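Local coordinates for Tll0287 protein (Thermosynechococcus elongatus, PDB 5B82) that binds a covalently attached heme c in a PAS-like fold and probably serves a redox or sensory role linked to photosynthesis, at residues A81-Y93 and F167-P181. Residues are numbered along the deposited sequence; the frame is centred on the assembly and turned at random.
With HEC (heme c), chain B.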
loop_
_atom_site.group_PDB
_atom_site.type_symbol
_atom_site.label_atom_id
_atom_site.label_comp_id
_atom_site.label_asym_id
_atom_site.label_seq_id
_atom_site.Cartn_x
_atom_site.Cartn_y
_atom_site.Cartn_z
ATOM N N ALA A 81 -1.614 17.884 -1.225
ATOM C CA ALA A 81 -0.734 18.910 -0.682
ATOM C C ALA A 81 0.483 19.143 -1.567
ATOM O O ALA A 81 1.027 20.248 -1.595
ATOM C CB ALA A 81 -0.296 18.542 0.726
ATOM N N ASN A 82 0.909 18.112 -2.292
ATOM C CA ASN A 82 2.149 18.227 -3.053
ATOM C C ASN A 82 2.007 18.312 -4.577
ATOM O O ASN A 82 2.987 18.545 -5.290
ATOM C CB ASN A 82 3.092 17.090 -2.674
ATOM C CG ASN A 82 3.618 17.220 -1.259
ATOM O OD1 ASN A 82 4.573 17.957 -1.003
ATOM N ND2 ASN A 82 2.992 16.515 -0.329
ATOM N N GLY A 83 0.793 18.134 -5.080
ATOM C CA GLY A 83 0.596 18.072 -6.515
ATOM C C GLY A 83 1.163 16.788 -7.096
ATOM O O GLY A 83 1.625 16.760 -8.241
ATOM N N TRP A 84 1.153 15.724 -6.291
ATOM C CA TRP A 84 1.557 14.406 -6.753
ATOM C C TRP A 84 0.314 13.551 -6.953
ATOM O O TRP A 84 -0.773 13.913 -6.517
ATOM C CB TRP A 84 2.442 13.714 -5.704
ATOM C CG TRP A 84 3.670 14.479 -5.304
ATOM C CD1 TRP A 84 4.313 15.437 -6.033
ATOM C CD2 TRP A 84 4.402 14.350 -4.074
ATOM N NE1 TRP A 84 5.398 15.910 -5.333
ATOM C CE2 TRP A 84 5.476 15.262 -4.129
ATOM C CE3 TRP A 84 4.248 13.555 -2.929
ATOM C CZ2 TRP A 84 6.392 15.406 -3.086
ATOM C CZ3 TRP A 84 5.165 13.695 -1.889
ATOM C CH2 TRP A 84 6.224 14.610 -1.979
ATOM N N GLN A 85 0.478 12.414 -7.618
ATOM C CA GLN A 85 -0.497 11.340 -7.518
ATOM C C GLN A 85 0.120 10.338 -6.555
ATOM O O GLN A 85 1.284 9.998 -6.704
ATOM C CB GLN A 85 -0.714 10.686 -8.874
ATOM C CG GLN A 85 -1.389 11.610 -9.877
ATOM C CD GLN A 85 -0.911 11.371 -11.282
ATOM O OE1 GLN A 85 -1.007 10.258 -11.805
ATOM N NE2 GLN A 85 -0.374 12.412 -11.904
ATOM N N VAL A 86 -0.649 9.890 -5.567
ATOM C CA VAL A 86 -0.164 8.910 -4.584
ATOM C C VAL A 86 -1.241 7.866 -4.412
ATOM O O VAL A 86 -2.402 8.209 -4.194
ATOM C CB VAL A 86 0.108 9.558 -3.208
ATOM C CG1 VAL A 86 0.611 8.496 -2.193
ATOM C CG2 VAL A 86 1.094 10.699 -3.352
ATOM N N ARG A 87 -0.868 6.597 -4.513
ATOM C CA ARG A 87 -1.856 5.528 -4.495
ATOM C C ARG A 87 -1.244 4.182 -4.109
ATOM O O ARG A 87 -0.158 3.818 -4.574
ATOM C CB ARG A 87 -2.488 5.396 -5.878
ATOM C CG ARG A 87 -3.707 4.495 -5.928
ATOM C CD ARG A 87 -4.401 4.624 -7.285
ATOM N NE ARG A 87 -3.649 3.979 -8.360
ATOM C CZ ARG A 87 -3.904 2.759 -8.821
ATOM N NH1 ARG A 87 -4.897 2.041 -8.303
ATOM N NH2 ARG A 87 -3.171 2.256 -9.801
ATOM N N GLN A 88 -1.957 3.437 -3.273
ATOM C CA GLN A 88 -1.581 2.057 -3.000
ATOM C C GLN A 88 -2.083 1.203 -4.145
ATOM O O GLN A 88 -3.170 1.435 -4.679
ATOM C CB GLN A 88 -2.201 1.577 -1.695
ATOM C CG GLN A 88 -1.679 2.306 -0.476
ATOM C CD GLN A 88 -2.537 2.053 0.747
ATOM O OE1 GLN A 88 -2.202 1.223 1.594
ATOM N NE2 GLN A 88 -3.659 2.760 0.840
ATOM N N VAL A 89 -1.278 0.230 -4.539
ATOM C CA VAL A 89 -1.640 -0.658 -5.632
ATOM C C VAL A 89 -1.320 -2.088 -5.247
ATOM O O VAL A 89 -0.222 -2.370 -4.774
ATOM C CB VAL A 89 -0.841 -0.324 -6.902
ATOM C CG1 VAL A 89 -1.307 -1.206 -8.060
ATOM C CG2 VAL A 89 -0.981 1.164 -7.249
ATOM N N ALA A 90 -2.279 -2.988 -5.442
ATOM C CA ALA A 90 -2.062 -4.398 -5.149
ATOM C C ALA A 90 -2.816 -5.284 -6.125
ATOM O O ALA A 90 -3.933 -4.966 -6.534
ATOM C CB ALA A 90 -2.469 -4.724 -3.712
ATOM N N LEU A 91 -2.183 -6.388 -6.506
ATOM C CA LEU A 91 -2.823 -7.415 -7.318
ATOM C C LEU A 91 -4.060 -7.954 -6.599
ATOM O O LEU A 91 -5.128 -8.100 -7.197
ATOM C CB LEU A 91 -1.839 -8.553 -7.571
ATOM C CG LEU A 91 -2.415 -9.850 -8.136
ATOM C CD1 LEU A 91 -2.567 -9.769 -9.648
ATOM C CD2 LEU A 91 -1.548 -11.041 -7.729
ATOM N N LYS A 92 -3.896 -8.254 -5.312
ATOM C CA LYS A 92 -4.988 -8.708 -4.460
ATOM C C LYS A 92 -5.393 -7.551 -3.561
ATOM O O LYS A 92 -4.819 -7.358 -2.486
ATOM C CB LYS A 92 -4.541 -9.908 -3.611
ATOM C CG LYS A 92 -3.994 -11.062 -4.435
ATOM C CD LYS A 92 -3.235 -12.073 -3.578
ATOM C CE LYS A 92 -4.159 -12.830 -2.638
ATOM N NZ LYS A 92 -3.407 -13.878 -1.883
ATOM N N TYR A 93 -6.372 -6.775 -4.016
ATOM C CA TYR A 93 -6.765 -5.545 -3.343
ATOM C C TYR A 93 -8.085 -5.686 -2.599
ATOM O O TYR A 93 -8.926 -6.513 -2.941
ATOM C CB TYR A 93 -6.878 -4.399 -4.353
ATOM C CG TYR A 93 -7.721 -4.772 -5.547
ATOM C CD1 TYR A 93 -9.097 -4.576 -5.541
ATOM C CD2 TYR A 93 -7.147 -5.350 -6.668
ATOM C CE1 TYR A 93 -9.868 -4.933 -6.627
ATOM C CE2 TYR A 93 -7.909 -5.706 -7.755
ATOM C CZ TYR A 93 -9.264 -5.496 -7.731
ATOM O OH TYR A 93 -10.019 -5.858 -8.818
ATOM N N PHE A 167 -2.657 -14.245 2.600
ATOM C CA PHE A 167 -1.228 -13.943 2.648
ATOM C C PHE A 167 -0.502 -14.724 3.741
ATOM O O PHE A 167 -1.114 -15.173 4.709
ATOM C CB PHE A 167 -1.005 -12.454 2.884
ATOM C CG PHE A 167 -1.450 -11.585 1.749
ATOM C CD1 PHE A 167 -0.630 -11.380 0.654
ATOM C CD2 PHE A 167 -2.674 -10.952 1.790
ATOM C CE1 PHE A 167 -1.038 -10.574 -0.387
ATOM C CE2 PHE A 167 -3.082 -10.143 0.751
ATOM C CZ PHE A 167 -2.263 -9.954 -0.334
ATOM N N ARG A 168 0.809 -14.872 3.578
ATOM C CA ARG A 168 1.670 -15.401 4.631
ATOM C C ARG A 168 2.740 -14.367 4.944
ATOM O O ARG A 168 2.992 -13.476 4.136
ATOM C CB ARG A 168 2.333 -16.704 4.195
ATOM C CG ARG A 168 1.376 -17.860 3.992
ATOM C CD ARG A 168 2.004 -19.192 4.414
ATOM N NE ARG A 168 3.440 -19.264 4.134
ATOM C CZ ARG A 168 3.967 -19.419 2.921
ATOM N NH1 ARG A 168 3.182 -19.500 1.854
ATOM N NH2 ARG A 168 5.285 -19.477 2.772
ATOM N N VAL A 169 3.357 -14.480 6.115
ATOM C CA VAL A 169 4.424 -13.567 6.505
ATOM C C VAL A 169 5.553 -13.623 5.487
ATOM O O VAL A 169 6.102 -14.692 5.220
ATOM C CB VAL A 169 4.996 -13.920 7.889
ATOM C CG1 VAL A 169 6.186 -13.034 8.216
ATOM C CG2 VAL A 169 3.927 -13.775 8.946
ATOM N N GLY A 170 5.880 -12.471 4.912
ATOM C CA GLY A 170 6.941 -12.374 3.926
ATOM C C GLY A 170 6.444 -12.212 2.505
ATOM O O GLY A 170 7.224 -11.909 1.605
ATOM N N ASP A 171 5.147 -12.422 2.294
ATOM C CA ASP A 171 4.550 -12.234 0.969
ATOM C C ASP A 171 4.654 -10.791 0.484
ATOM O O ASP A 171 4.720 -9.863 1.283
ATOM C CB ASP A 171 3.066 -12.604 0.986
ATOM C CG ASP A 171 2.835 -14.095 1.024
ATOM O OD1 ASP A 171 3.822 -14.836 1.212
ATOM O OD2 ASP A 171 1.666 -14.516 0.876
ATOM N N LEU A 172 4.632 -10.604 -0.832
ATOM C CA LEU A 172 4.471 -9.267 -1.394
ATOM C C LEU A 172 3.002 -8.852 -1.319
ATOM O O LEU A 172 2.145 -9.463 -1.962
ATOM C CB LEU A 172 4.954 -9.231 -2.843
ATOM C CG LEU A 172 4.695 -7.923 -3.588
ATOM C CD1 LEU A 172 5.496 -6.783 -2.960
ATOM C CD2 LEU A 172 5.027 -8.097 -5.057
ATOM N N ARG A 173 2.718 -7.815 -0.534
ATOM C CA ARG A 173 1.351 -7.349 -0.317
ATOM C C ARG A 173 0.851 -6.455 -1.454
ATOM O O ARG A 173 -0.314 -6.522 -1.853
ATOM C CB ARG A 173 1.274 -6.570 0.998
ATOM C CG ARG A 173 -0.053 -5.875 1.225
ATOM C CD ARG A 173 -1.166 -6.875 1.556
ATOM N NE ARG A 173 -2.439 -6.186 1.746
ATOM C CZ ARG A 173 -3.297 -5.910 0.767
ATOM N NH1 ARG A 173 -3.028 -6.280 -0.477
ATOM N NH2 ARG A 173 -4.431 -5.270 1.034
ATOM N N GLY A 174 1.752 -5.620 -1.957
ATOM C CA GLY A 174 1.436 -4.604 -2.944
ATOM C C GLY A 174 2.546 -3.574 -2.901
ATOM O O GLY A 174 3.684 -3.890 -2.534
ATOM N N MET A 175 2.227 -2.334 -3.251
ATOM C CA MET A 175 3.232 -1.279 -3.308
ATOM C C MET A 175 2.595 0.082 -3.136
ATOM O O MET A 175 1.377 0.226 -3.315
ATOM C CB MET A 175 3.966 -1.321 -4.644
ATOM C CG MET A 175 3.132 -0.835 -5.832
ATOM S SD MET A 175 3.973 -1.151 -7.382
ATOM C CE MET A 175 2.724 -0.542 -8.544
ATOM N N TYR A 176 3.402 1.076 -2.754
ATOM C CA TYR A 176 2.989 2.476 -2.895
ATOM C C TYR A 176 3.454 2.956 -4.262
ATOM O O TYR A 176 4.516 2.543 -4.730
ATOM C CB TYR A 176 3.617 3.366 -1.824
ATOM C CG TYR A 176 3.387 2.876 -0.414
ATOM C CD1 TYR A 176 2.210 3.172 0.266
ATOM C CD2 TYR A 176 4.348 2.127 0.234
ATOM C CE1 TYR A 176 1.997 2.712 1.559
ATOM C CE2 TYR A 176 4.153 1.678 1.524
ATOM C CZ TYR A 176 2.979 1.965 2.176
ATOM O OH TYR A 176 2.793 1.497 3.452
ATOM N N ALA A 177 2.666 3.823 -4.896
ATOM C CA ALA A 177 3.015 4.397 -6.204
ATOM C C ALA A 177 2.819 5.906 -6.174
ATOM O O ALA A 177 1.733 6.397 -5.853
ATOM C CB ALA A 177 2.158 3.796 -7.292
ATOM N N VAL A 178 3.875 6.647 -6.477
ATOM C CA VAL A 178 3.790 8.100 -6.534
ATOM C C VAL A 178 4.207 8.604 -7.905
ATOM O O VAL A 178 5.160 8.094 -8.488
ATOM C CB VAL A 178 4.704 8.751 -5.486
ATOM C CG1 VAL A 178 4.646 10.269 -5.590
ATOM C CG2 VAL A 178 4.327 8.280 -4.087
ATOM N N THR A 179 3.494 9.601 -8.422
ATOM C CA THR A 179 3.908 10.250 -9.654
ATOM C C THR A 179 4.098 11.750 -9.446
ATOM O O THR A 179 3.210 12.435 -8.933
ATOM C CB THR A 179 2.893 10.033 -10.790
ATOM O OG1 THR A 179 2.875 8.651 -11.156
ATOM C CG2 THR A 179 3.276 10.860 -12.028
ATOM N N ILE A 180 5.267 12.251 -9.836
ATOM C CA ILE A 180 5.466 13.686 -9.973
ATOM C C ILE A 180 5.261 14.027 -11.450
ATOM O O ILE A 180 6.136 13.776 -12.277
ATOM C CB ILE A 180 6.868 14.134 -9.539
ATOM C CG1 ILE A 180 7.235 13.552 -8.166
ATOM C CG2 ILE A 180 6.944 15.668 -9.532
ATOM C CD1 ILE A 180 8.660 13.861 -7.755
ATOM N N PRO A 181 4.095 14.580 -11.784
ATOM C CA PRO A 181 3.717 14.781 -13.190
ATOM C C PRO A 181 4.715 15.639 -13.968
ATOM O O PRO A 181 5.327 16.530 -13.395
ATOM C CB PRO A 181 2.364 15.490 -13.098
ATOM C CG PRO A 181 2.326 16.081 -11.746
ATOM C CD PRO A 181 3.101 15.144 -10.858
HETATM FE FE HEC B . -4.579 -3.666 5.404
HETATM C CHA HEC B . -6.059 -2.243 2.700
HETATM C CHB HEC B . -1.561 -3.739 3.644
HETATM C CHC HEC B . -2.962 -4.857 8.135
HETATM C CHD HEC B . -7.601 -3.980 7.008
HETATM N NA HEC B . -3.939 -3.156 3.501
HETATM C C1A HEC B . -4.708 -2.454 2.595
HETATM C C2A HEC B . -3.852 -1.999 1.517
HETATM C C3A HEC B . -2.611 -2.418 1.794
HETATM C C4A HEC B . -2.642 -3.153 3.033
HETATM C CMA HEC B . -1.340 -2.193 0.959
HETATM C CAA HEC B . -4.292 -1.164 0.287
HETATM C CBA HEC B . -4.475 -2.027 -0.961
HETATM C CGA HEC B . -5.821 -2.701 -0.935
HETATM O O1A HEC B . -5.866 -3.955 -0.881
HETATM O O2A HEC B . -6.859 -1.990 -0.932
HETATM N NB HEC B . -2.638 -4.209 5.786
HETATM C C1B HEC B . -1.536 -4.116 4.962
HETATM C C2B HEC B . -0.357 -4.480 5.719
HETATM C C3B HEC B . -0.747 -4.796 6.955
HETATM C C4B HEC B . -2.183 -4.623 7.027
HETATM C CMB HEC B . 1.088 -4.541 5.160
HETATM C CAB HEC B . 0.163 -5.249 8.122
HETATM C CBB HEC B . 1.111 -4.102 8.557
HETATM N NC HEC B . -5.181 -4.332 7.217
HETATM C C1C HEC B . -4.333 -4.730 8.225
HETATM C C2C HEC B . -5.112 -4.849 9.440
HETATM C C3C HEC B . -6.411 -4.742 9.107
HETATM C C4C HEC B . -6.467 -4.327 7.717
HETATM C CMC HEC B . -4.548 -5.472 10.738
HETATM C CAC HEC B . -7.643 -4.917 10.035
HETATM C CBC HEC B . -7.674 -3.985 11.270
HETATM N ND HEC B . -6.524 -3.256 4.919
HETATM C C1D HEC B . -7.603 -3.334 5.793
HETATM C C2D HEC B . -8.730 -2.629 5.212
HETATM C C3D HEC B . -8.232 -2.106 3.871
HETATM C C4D HEC B . -6.865 -2.538 3.771
HETATM C CMD HEC B . -10.141 -2.444 5.809
HETATM C CAD HEC B . -9.004 -1.262 2.834
HETATM C CBD HEC B . -8.755 0.184 3.244
HETATM C CGD HEC B . -9.286 1.154 2.212
HETATM O O1D HEC B . -10.517 1.194 1.989
HETATM O O2D HEC B . -8.465 1.892 1.623
HETATM O O HOH W 1 -1.367 -8.272 -3.839
#
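Antiparallel strand pairing joins 85-89, at one border of this PAS-like domain's four-stranded sheet, to 172-181, and residues just past the pairing line the heme pocket. Gln85 with Thr179, Arg87 with Ala177 and Val89 with Met175 are the hydrogen-bonded pairs, illustrating how backbone register sorts side chains: Met175 CE lies 3.9 Å from Val89 CB on their face, while Val86 CG2 and Val178 CG2 meet on the other, where helices 28-49 and 69-82 pack. There Gln88 CG rests against Tyr176 CD1, and its OE1 is held by Arg45.

Beyond the ladder, Arg173 and Gly174 form a classic beta bulge against Ile135 of neighbouring strand 128-136. Chi1 (172°) sends Arg173 CG away from its backbone N, and a turn at chi2 (72°) brings the guanidinium back toward 81-93: NH1 donates to Lys92 O at 2.9 Å, 30° out of the guanidinium plane, and NH2 to heme O1A at 2.7 Å. Lys92 NZ sits 4.3 Å over the centre of the Phe167 ring in a cation-pi contact and bonds to Tyr165 O; Arg173 CD lies over the rim of the opposite face. A leucine in place of Arg173 would probably leave the heme propionate without this charged partner and Lys92 O without its donor. The strand start and turned Arg173 side chain thus place a guanidinium between a backbone carbonyl and the propionate, whose negative charge it probably offsets.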